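PDB 3TNL: shikimate dehydrogenase (NADP(+)) from Listeria monocytogenes, which probably catalyses the reversible NADPH-linked reduction of 3-dehydroshikimate to shikimate, a step of the chorismate pathway that leads to the aromatic amino acids. Local coordinates for residues T37-L42 against L70-G75; G41-P46 against R92-S97; T102-Y107 against G119-V124. All coordinates share one frame; numbering follows the deposited sequence.

Contact 1 (T37-L42 against L70-G75); sequences TELIGL and LAFEVG
The Phe72 ring turns its edge to the bare backbone of Gly41, whose CA lies near the ring plane and 4.4 Å from CE2. Leu39 CD2 comes obliquely to the same ring, 4.2 Å from Phe72 CZ. With CG beside the backbone N and anti to the carbonyl carbon (chi1 -53°), the end of Phe72 comes nearer to strand 38-42 than the direction of its CB alone would bring it. Leu39 also works through its second branch: CD1 touches Leu70 CD1 at 3.7 Å, the two side chains crossing at about a right angle. Leu42 points to the other face of the sheet, where its CD2 lies 4.2 Å from Ala71 CB. Between these two apolar layers run the parallel backbones. Leu70 N donates to Ile40 O at 3.0 Å, and Phe72 N donates to Leu42 O at 2.9 Å. Gly41 CA adds a CA-H...O contact to Leu70 O, 3.3 Å long, and Ala71 CA makes a similar one to Leu42 O. The two strands are the ends of a beta-alpha-beta unit, joined through helix 52-63. Strand 67-73 is an edge strand of the sheet within this chain, while strand 93-96 flanks strand 38-44 on its other edge; the layer of Leu39, Leu70 and Phe72 is packed by the second subunit, through its Leu70, Ile33 and Met89 respectively.

Contact 2 (G41-P46 against R92-S97); sequences GLIATP and RGWNVS
Gly41 begins the pairing with both of its backbone polar atoms: its N donates to Gly93 O at 3.3 Å, and its O accepts from Asn95 N at 2.8 Å. Trp94 CB sits against the same oxygen at 3.3 Å, at a point where the glycine offers only backbone. Next comes Leu42, which lays CD1 against Asn95 CB at 3.6 Å. The amide beyond that CB is held from outside the pair, OD1 by Tyr69 OH and ND2 by Asn122 O, which fixes its rotation. These are neighbouring parallel strands inside the mixed sheet of the substrate-binding domain, strand 38-44 lying between 67-73 and 93-96, with helix 79-88 packed over the face that carries Ile43 and Trp94. Ile43 N donates to Asn95 O at 3.0 Å. CG1 of Ile43 stands between the backbone N and the carbonyl carbon (chi1 56°), and with the chain extended beyond it CD1 comes to the pyrrole part of the indole, 3.7 Å from Trp94 NE1. That buried NE1 has no polar partner in the model; what it meets here is a methyl group. Ile43 O then accepts from Ser97 N at 3.0 Å in a nearly straight bond (171° at the hydrogen). At Ala44 the last touch is CB on Ser97 CB, 3.5 Å apart, the serine being a probable shikimate-binding residue.

Contact 3 (T102-Y107 against G119-V124); sequences TNIHKY and GAVNTV
Ile104 and Val121 pack together beside the probable shikimate site: segment 102-107 follows Lys101, the inferred proton acceptor, and Val121 directly precedes Asn122, a probable shikimate ligand. The isoleucine divides its branches between two valines. Its CG2 presses on Val121 CB at 3.7 Å, with the side chains at about a right angle. The other branch is fully extended, CG1 anti to the backbone N (chi1 -163°) and CD1 anti to CA, and this length brings CD1 to 4.1 Å from Val124 CG2. Trp94 and Val96 of strand 93-96 and Val83 of helix 79-88 also touch Ile104, so it is enclosed by apolar groups of the sheet and of that helix. Nearer the surface a water joins in. It donates both of its hydrogens, to Thr102 O at 2.8 Å and to Gly119 O at 2.7 Å, linking two carbonyls that could not bond to each other. Gly119 leaves helix 113-118 with positive phi, and its O further receives a CA-H...O contact from Thr102 CA at 3.5 Å. The methyl CG2 of Thr102 rests 4.2 Å from Ala120 CB. At the start of strand 123-127, Thr123 OG1 donates to Asn122 OD1 at 2.9 Å, coming from well above the amide plane; Thr136 N also bonds to OD1, so two bonds hold that oxygen. Asn122 and Thr123 both face His134, the pattern of a classic beta bulge.

Strand 38-44 comes first in the chain and serves two contacts, one along each of its edges. Contact 1 closes the loop that carries helix 52-63 and brings back strand 67-73. Contact 2 starts from the same strand, sharing Gly41 and Leu42, but spans further: its loop also contains helix 52-63, strand 67-73 and helix 79-88, so the loop of contact 1 lies almost wholly inside it. Contact 3 follows in series, closing the shorter excursion through strand 110-111 and helix 113-118. It joins contact 2 where strands 93-96 and 123-127 lie side by side. Contacts 1 and 2 join three neighbouring strands, and contact 3 sets the turn at 102-107 against the approach to the fourth, 123-127.

Contact 1 (T37-L42 against L70-G75)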
loop_
_atom_site.group_PDB
_atom_site.type_symbol
_atom_site.label_atom_id
_atom_site.label_comp_id
_atom_site.label_asym_id
_atom_site.label_seq_id
_atom_site.Cartn_x
_atom_site.Cartn_y
_atom_site.Cartn_z
ATOM N N THR B 37 -7.911 -0.359 6.519
ATOM C CA THR B 37 -6.896 -1.360 6.201
ATOM C C THR B 37 -5.534 -0.791 6.111
ATOM O O THR B 37 -5.332 0.189 5.408
ATOM C CB THR B 37 -7.278 -2.128 4.912
ATOM O OG1 THR B 37 -8.625 -2.584 5.043
ATOM C CG2 THR B 37 -6.385 -3.355 4.705
ATOM N N GLU B 38 -4.598 -1.431 6.805
ATOM C CA GLU B 38 -3.199 -0.989 6.815
ATOM C C GLU B 38 -2.333 -1.837 5.877
ATOM O O GLU B 38 -2.683 -2.994 5.562
ATOM C CB GLU B 38 -2.682 -1.005 8.224
ATOM C CG GLU B 38 -3.320 0.124 9.052
ATOM C CD GLU B 38 -2.703 0.272 10.398
ATOM O OE1 GLU B 38 -2.845 -0.662 11.206
ATOM O OE2 GLU B 38 -2.074 1.347 10.637
ATOM N N LEU B 39 -1.225 -1.272 5.434
ATOM C CA LEU B 39 -0.341 -1.919 4.482
ATOM C C LEU B 39 0.996 -2.397 5.082
ATOM O O LEU B 39 1.673 -1.674 5.836
ATOM C CB LEU B 39 -0.005 -0.917 3.368
ATOM C CG LEU B 39 0.983 -1.322 2.262
ATOM C CD1 LEU B 39 0.414 -2.526 1.441
ATOM C CD2 LEU B 39 1.285 -0.109 1.372
ATOM N N ILE B 40 1.372 -3.602 4.669
ATOM C CA ILE B 40 2.702 -4.164 4.893
ATOM C C ILE B 40 3.282 -4.333 3.480
ATOM O O ILE B 40 2.631 -4.886 2.585
ATOM C CB ILE B 40 2.678 -5.522 5.585
ATOM C CG1 ILE B 40 1.991 -5.441 6.937
ATOM C CG2 ILE B 40 4.136 -6.019 5.744
ATOM C CD1 ILE B 40 2.655 -4.499 7.950
ATOM N N GLY B 41 4.485 -3.810 3.258
ATOM C CA GLY B 41 5.118 -3.887 1.945
ATOM C C GLY B 41 6.145 -4.992 1.782
ATOM O O GLY B 41 6.499 -5.712 2.725
ATOM N N LEU B 42 6.662 -5.055 0.567
ATOM C CA LEU B 42 7.753 -5.953 0.165
ATOM C C LEU B 42 8.477 -5.178 -0.931
ATOM O O LEU B 42 7.877 -4.882 -1.973
ATOM C CB LEU B 42 7.228 -7.306 -0.308
ATOM C CG LEU B 42 8.247 -8.182 -1.073
ATOM C CD1 LEU B 42 9.488 -8.474 -0.239
ATOM C CD2 LEU B 42 7.625 -9.486 -1.499
ATOM N N LEU B 70 1.531 -6.046 0.009
ATOM C CA LEU B 70 1.785 -5.762 -1.407
ATOM C C LEU B 70 3.278 -5.658 -1.705
ATOM O O LEU B 70 4.070 -5.253 -0.858
ATOM C CB LEU B 70 1.163 -4.435 -1.847
ATOM C CG LEU B 70 -0.352 -4.305 -1.748
ATOM C CD1 LEU B 70 -0.750 -2.846 -2.067
ATOM C CD2 LEU B 70 -1.034 -5.296 -2.711
ATOM N N ALA B 71 3.643 -6.020 -2.934
ATOM C CA ALA B 71 5.002 -5.931 -3.425
ATOM C C ALA B 71 5.138 -4.707 -4.311
ATOM O O ALA B 71 4.207 -4.286 -4.994
ATOM C CB ALA B 71 5.378 -7.192 -4.232
ATOM N N PHE B 72 6.337 -4.126 -4.268
ATOM C CA PHE B 72 6.756 -2.963 -5.101
ATOM C C PHE B 72 8.133 -3.235 -5.697
ATOM O O PHE B 72 9.025 -3.707 -5.002
ATOM C CB PHE B 72 6.750 -1.648 -4.281
ATOM C CG PHE B 72 5.437 -1.406 -3.596
ATOM C CD1 PHE B 72 4.392 -0.827 -4.278
ATOM C CD2 PHE B 72 5.241 -1.788 -2.291
ATOM C CE1 PHE B 72 3.153 -0.645 -3.675
ATOM C CE2 PHE B 72 3.991 -1.648 -1.687
ATOM C CZ PHE B 72 2.948 -1.053 -2.385
ATOM N N GLU B 73 8.310 -2.912 -6.984
ATOM C CA GLU B 73 9.599 -3.089 -7.697
ATOM C C GLU B 73 10.499 -1.965 -7.333
ATOM O O GLU B 73 10.374 -0.875 -7.853
ATOM C CB GLU B 73 9.367 -3.128 -9.209
ATOM C CG GLU B 73 8.579 -4.347 -9.582
ATOM C CD GLU B 73 8.225 -4.466 -11.038
ATOM O OE1 GLU B 73 7.801 -3.459 -11.644
ATOM O OE2 GLU B 73 8.324 -5.597 -11.562
ATOM N N VAL B 74 11.401 -2.261 -6.419
ATOM C CA VAL B 74 12.292 -1.280 -5.854
ATOM C C VAL B 74 13.702 -1.779 -5.863
ATOM O O VAL B 74 14.018 -2.832 -5.348
ATOM C CB VAL B 74 11.858 -0.995 -4.389
ATOM C CG1 VAL B 74 12.832 -0.039 -3.691
ATOM C CG2 VAL B 74 10.426 -0.440 -4.367
ATOM N N GLY B 75 14.574 -0.983 -6.456
ATOM C CA GLY B 75 15.999 -1.267 -6.520
ATOM C C GLY B 75 16.811 -0.123 -5.931
ATOM O O GLY B 75 16.281 0.725 -5.205
#

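Contact 2 (G41-P46 against R92-S97)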
loop_
_atom_site.group_PDB
_atom_site.type_symbol
_atom_site.label_atom_id
_atom_site.label_comp_id
_atom_site.label_asym_id
_atom_site.label_seq_id
_atom_site.Cartn_x
_atom_site.Cartn_y
_atom_site.Cartn_z
ATOM N N GLY B 41 4.485 -3.810 3.258
ATOM C CA GLY B 41 5.118 -3.887 1.945
ATOM C C GLY B 41 6.145 -4.992 1.782
ATOM O O GLY B 41 6.499 -5.712 2.725
ATOM N N LEU B 42 6.662 -5.055 0.567
ATOM C CA LEU B 42 7.753 -5.953 0.165
ATOM C C LEU B 42 8.477 -5.178 -0.931
ATOM O O LEU B 42 7.877 -4.882 -1.973
ATOM C CB LEU B 42 7.228 -7.306 -0.308
ATOM C CG LEU B 42 8.247 -8.182 -1.073
ATOM C CD1 LEU B 42 9.488 -8.474 -0.239
ATOM C CD2 LEU B 42 7.625 -9.486 -1.499
ATOM N N ILE B 43 9.741 -4.853 -0.709
ATOM C CA ILE B 43 10.478 -4.038 -1.647
ATOM C C ILE B 43 11.728 -4.773 -2.162
ATOM O O ILE B 43 12.640 -5.135 -1.405
ATOM C CB ILE B 43 10.781 -2.619 -1.059
ATOM C CG1 ILE B 43 11.521 -2.700 0.258
ATOM C CG2 ILE B 43 9.448 -1.870 -0.796
ATOM C CD1 ILE B 43 11.944 -1.314 0.779
ATOM N N ALA B 44 11.762 -4.954 -3.482
ATOM C CA ALA B 44 12.789 -5.760 -4.127
ATOM C C ALA B 44 12.545 -5.709 -5.605
ATOM O O ALA B 44 11.495 -5.230 -6.053
ATOM C CB ALA B 44 12.652 -7.219 -3.658
ATOM N N THR B 45 13.515 -6.170 -6.376
ATOM C CA THR B 45 13.311 -6.265 -7.836
ATOM C C THR B 45 14.310 -7.267 -8.390
ATOM O O THR B 45 15.495 -7.185 -8.088
ATOM C CB THR B 45 13.416 -4.943 -8.549
ATOM O OG1 THR B 45 13.060 -5.140 -9.925
ATOM C CG2 THR B 45 14.824 -4.348 -8.437
ATOM N N PRO B 46 13.817 -8.254 -9.174
ATOM C CA PRO B 46 12.423 -8.517 -9.534
ATOM C C PRO B 46 11.693 -9.077 -8.327
ATOM O O PRO B 46 12.340 -9.538 -7.382
ATOM C CB PRO B 46 12.545 -9.565 -10.660
ATOM C CG PRO B 46 13.769 -10.302 -10.324
ATOM C CD PRO B 46 14.720 -9.281 -9.737
ATOM N N ARG B 92 3.365 0.089 9.088
ATOM C CA ARG B 92 3.810 -0.685 10.253
ATOM C C ARG B 92 5.104 -1.470 9.968
ATOM O O ARG B 92 5.923 -1.699 10.868
ATOM C CB ARG B 92 2.717 -1.669 10.622
ATOM C CG ARG B 92 3.088 -2.669 11.714
ATOM C CD ARG B 92 3.557 -2.019 13.015
ATOM N NE ARG B 92 3.836 -3.031 14.011
ATOM C CZ ARG B 92 4.494 -2.804 15.145
ATOM N NH1 ARG B 92 4.716 -3.808 15.977
ATOM N NH2 ARG B 92 4.960 -1.594 15.456
ATOM N N GLY B 93 5.305 -1.893 8.726
ATOM C CA GLY B 93 6.482 -2.652 8.373
ATOM C C GLY B 93 6.491 -3.125 6.942
ATOM O O GLY B 93 5.567 -2.832 6.184
ATOM N N TRP B 94 7.566 -3.813 6.577
ATOM C CA TRP B 94 7.738 -4.350 5.246
ATOM C C TRP B 94 8.880 -5.355 5.226
ATOM O O TRP B 94 9.731 -5.373 6.144
ATOM C CB TRP B 94 8.048 -3.233 4.236
ATOM C CG TRP B 94 9.229 -2.337 4.502
ATOM C CD1 TRP B 94 10.469 -2.490 4.014
ATOM C CD2 TRP B 94 9.238 -1.103 5.242
ATOM N NE1 TRP B 94 11.282 -1.448 4.406
ATOM C CE2 TRP B 94 10.538 -0.583 5.158
ATOM C CE3 TRP B 94 8.270 -0.390 5.974
ATOM C CZ2 TRP B 94 10.901 0.606 5.766
ATOM C CZ3 TRP B 94 8.648 0.777 6.589
ATOM C CH2 TRP B 94 9.957 1.263 6.475
ATOM N N ASN B 95 8.831 -6.240 4.235
ATOM C CA ASN B 95 9.942 -7.123 3.928
ATOM C C ASN B 95 10.841 -6.442 2.879
ATOM O O ASN B 95 10.406 -5.559 2.116
ATOM C CB ASN B 95 9.495 -8.465 3.392
ATOM C CG ASN B 95 9.100 -9.452 4.464
ATOM O OD1 ASN B 95 8.113 -10.152 4.286
ATOM N ND2 ASN B 95 9.887 -9.562 5.545
ATOM N N VAL B 96 12.080 -6.901 2.855
ATOM C CA VAL B 96 13.106 -6.393 1.943
ATOM C C VAL B 96 13.765 -7.579 1.274
ATOM O O VAL B 96 14.121 -8.547 1.942
ATOM C CB VAL B 96 14.200 -5.579 2.693
ATOM C CG1 VAL B 96 15.183 -4.924 1.687
ATOM C CG2 VAL B 96 13.560 -4.526 3.595
ATOM N N SER B 97 13.960 -7.512 -0.040
ATOM C CA SER B 97 14.696 -8.591 -0.725
ATOM C C SER B 97 15.700 -7.988 -1.699
ATOM O O SER B 97 15.901 -6.768 -1.704
ATOM C CB SER B 97 13.764 -9.645 -1.326
ATOM O OG SER B 97 14.517 -10.824 -1.656
#

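Contact 3 (T102-Y107 against G119-V124)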
loop_
_atom_site.group_PDB
_atom_site.type_symbol
_atom_site.label_atom_id
_atom_site.label_comp_id
_atom_site.label_asym_id
_atom_site.label_seq_id
_atom_site.Cartn_x
_atom_site.Cartn_y
_atom_site.Cartn_z
ATOM N N THR B 102 21.369 -5.498 1.909
ATOM C CA THR B 102 22.606 -5.024 2.527
ATOM C C THR B 102 22.777 -3.504 2.541
ATOM O O THR B 102 23.672 -3.002 3.207
ATOM C CB THR B 102 23.835 -5.686 1.897
ATOM O OG1 THR B 102 23.952 -5.287 0.533
ATOM C CG2 THR B 102 23.749 -7.185 1.982
ATOM N N ASN B 103 21.918 -2.765 1.833
ATOM C CA ASN B 103 21.996 -1.302 1.822
ATOM C C ASN B 103 20.993 -0.597 2.723
ATOM O O ASN B 103 21.233 0.517 3.155
ATOM C CB ASN B 103 21.741 -0.752 0.408
ATOM C CG ASN B 103 22.900 -0.972 -0.558
ATOM O OD1 ASN B 103 24.025 -1.209 -0.159
ATOM N ND2 ASN B 103 22.610 -0.849 -1.855
ATOM N N ILE B 104 19.897 -1.273 3.049
ATOM C CA ILE B 104 18.766 -0.587 3.719
ATOM C C ILE B 104 19.093 -0.072 5.107
ATOM O O ILE B 104 18.508 0.915 5.523
ATOM C CB ILE B 104 17.461 -1.401 3.676
ATOM C CG1 ILE B 104 16.247 -0.508 3.992
ATOM C CG2 ILE B 104 17.546 -2.614 4.571
ATOM C CD1 ILE B 104 14.894 -1.250 3.883
ATOM N N HIS B 105 20.042 -0.704 5.801
ATOM C CA HIS B 105 20.385 -0.262 7.135
ATOM C C HIS B 105 20.704 1.227 7.165
ATOM O O HIS B 105 20.482 1.868 8.179
ATOM C CB HIS B 105 21.578 -1.036 7.707
ATOM C CG HIS B 105 22.857 -0.738 6.994
ATOM N ND1 HIS B 105 23.241 -1.392 5.838
ATOM C CD2 HIS B 105 23.818 0.185 7.242
ATOM C CE1 HIS B 105 24.398 -0.901 5.426
ATOM N NE2 HIS B 105 24.757 0.069 6.248
ATOM N N LYS B 106 21.229 1.775 6.066
ATOM C CA LYS B 106 21.554 3.205 5.950
ATOM C C LYS B 106 20.374 4.121 6.272
ATOM O O LYS B 106 20.540 5.253 6.744
ATOM C CB LYS B 106 21.956 3.568 4.496
ATOM C CG LYS B 106 23.138 2.829 3.839
ATOM C CD LYS B 106 23.178 3.211 2.313
ATOM C CE LYS B 106 23.963 2.228 1.420
ATOM N NZ LYS B 106 25.419 2.192 1.664
ATOM N N TYR B 107 19.175 3.621 5.994
ATOM C CA TYR B 107 17.955 4.389 6.098
ATOM C C TYR B 107 17.091 4.020 7.288
ATOM O O TYR B 107 15.986 4.562 7.416
ATOM C CB TYR B 107 17.137 4.227 4.791
ATOM C CG TYR B 107 17.979 4.497 3.570
ATOM C CD1 TYR B 107 18.645 5.707 3.451
ATOM C CD2 TYR B 107 18.126 3.559 2.550
ATOM C CE1 TYR B 107 19.431 5.974 2.360
ATOM C CE2 TYR B 107 18.923 3.830 1.440
ATOM C CZ TYR B 107 19.580 5.035 1.381
ATOM O OH TYR B 107 20.373 5.363 0.302
ATOM N N GLY B 119 24.742 -8.030 8.536
ATOM C CA GLY B 119 24.864 -6.920 7.614
ATOM C C GLY B 119 23.770 -6.899 6.575
ATOM O O GLY B 119 23.924 -6.303 5.490
ATOM N N ALA B 120 22.680 -7.599 6.853
ATOM C CA ALA B 120 21.515 -7.626 5.960
ATOM C C ALA B 120 20.237 -7.534 6.795
ATOM O O ALA B 120 20.173 -7.983 7.929
ATOM C CB ALA B 120 21.486 -8.904 5.118
ATOM N N VAL B 121 19.210 -6.960 6.186
ATOM C CA VAL B 121 17.898 -6.809 6.785
ATOM C C VAL B 121 16.869 -7.311 5.788
ATOM O O VAL B 121 16.897 -6.915 4.622
ATOM C CB VAL B 121 17.587 -5.302 7.047
ATOM C CG1 VAL B 121 16.071 -5.080 7.363
ATOM C CG2 VAL B 121 18.484 -4.761 8.160
ATOM N N ASN B 122 15.967 -8.189 6.203
ATOM C CA ASN B 122 14.877 -8.606 5.329
ATOM C C ASN B 122 13.500 -8.206 5.872
ATOM O O ASN B 122 12.494 -8.405 5.190
ATOM C CB ASN B 122 14.910 -10.109 5.005
ATOM C CG ASN B 122 14.397 -10.966 6.116
ATOM O OD1 ASN B 122 14.284 -10.532 7.281
ATOM N ND2 ASN B 122 14.044 -12.210 5.773
ATOM N N THR B 123 13.452 -7.621 7.070
ATOM C CA THR B 123 12.204 -7.271 7.746
ATOM C C THR B 123 12.371 -5.967 8.528
ATOM O O THR B 123 13.286 -5.838 9.313
ATOM C CB THR B 123 11.830 -8.378 8.730
ATOM O OG1 THR B 123 11.623 -9.621 8.019
ATOM C CG2 THR B 123 10.580 -8.035 9.531
ATOM N N VAL B 124 11.476 -5.008 8.306
ATOM C CA VAL B 124 11.495 -3.751 9.002
ATOM C C VAL B 124 10.186 -3.556 9.744
ATOM O O VAL B 124 9.122 -3.953 9.256
ATOM C CB VAL B 124 11.691 -2.556 8.016
ATOM C CG1 VAL B 124 11.679 -1.202 8.759
ATOM C CG2 VAL B 124 13.033 -2.693 7.243
HETATM O O HOH W 1 25.485 -4.214 4.967
#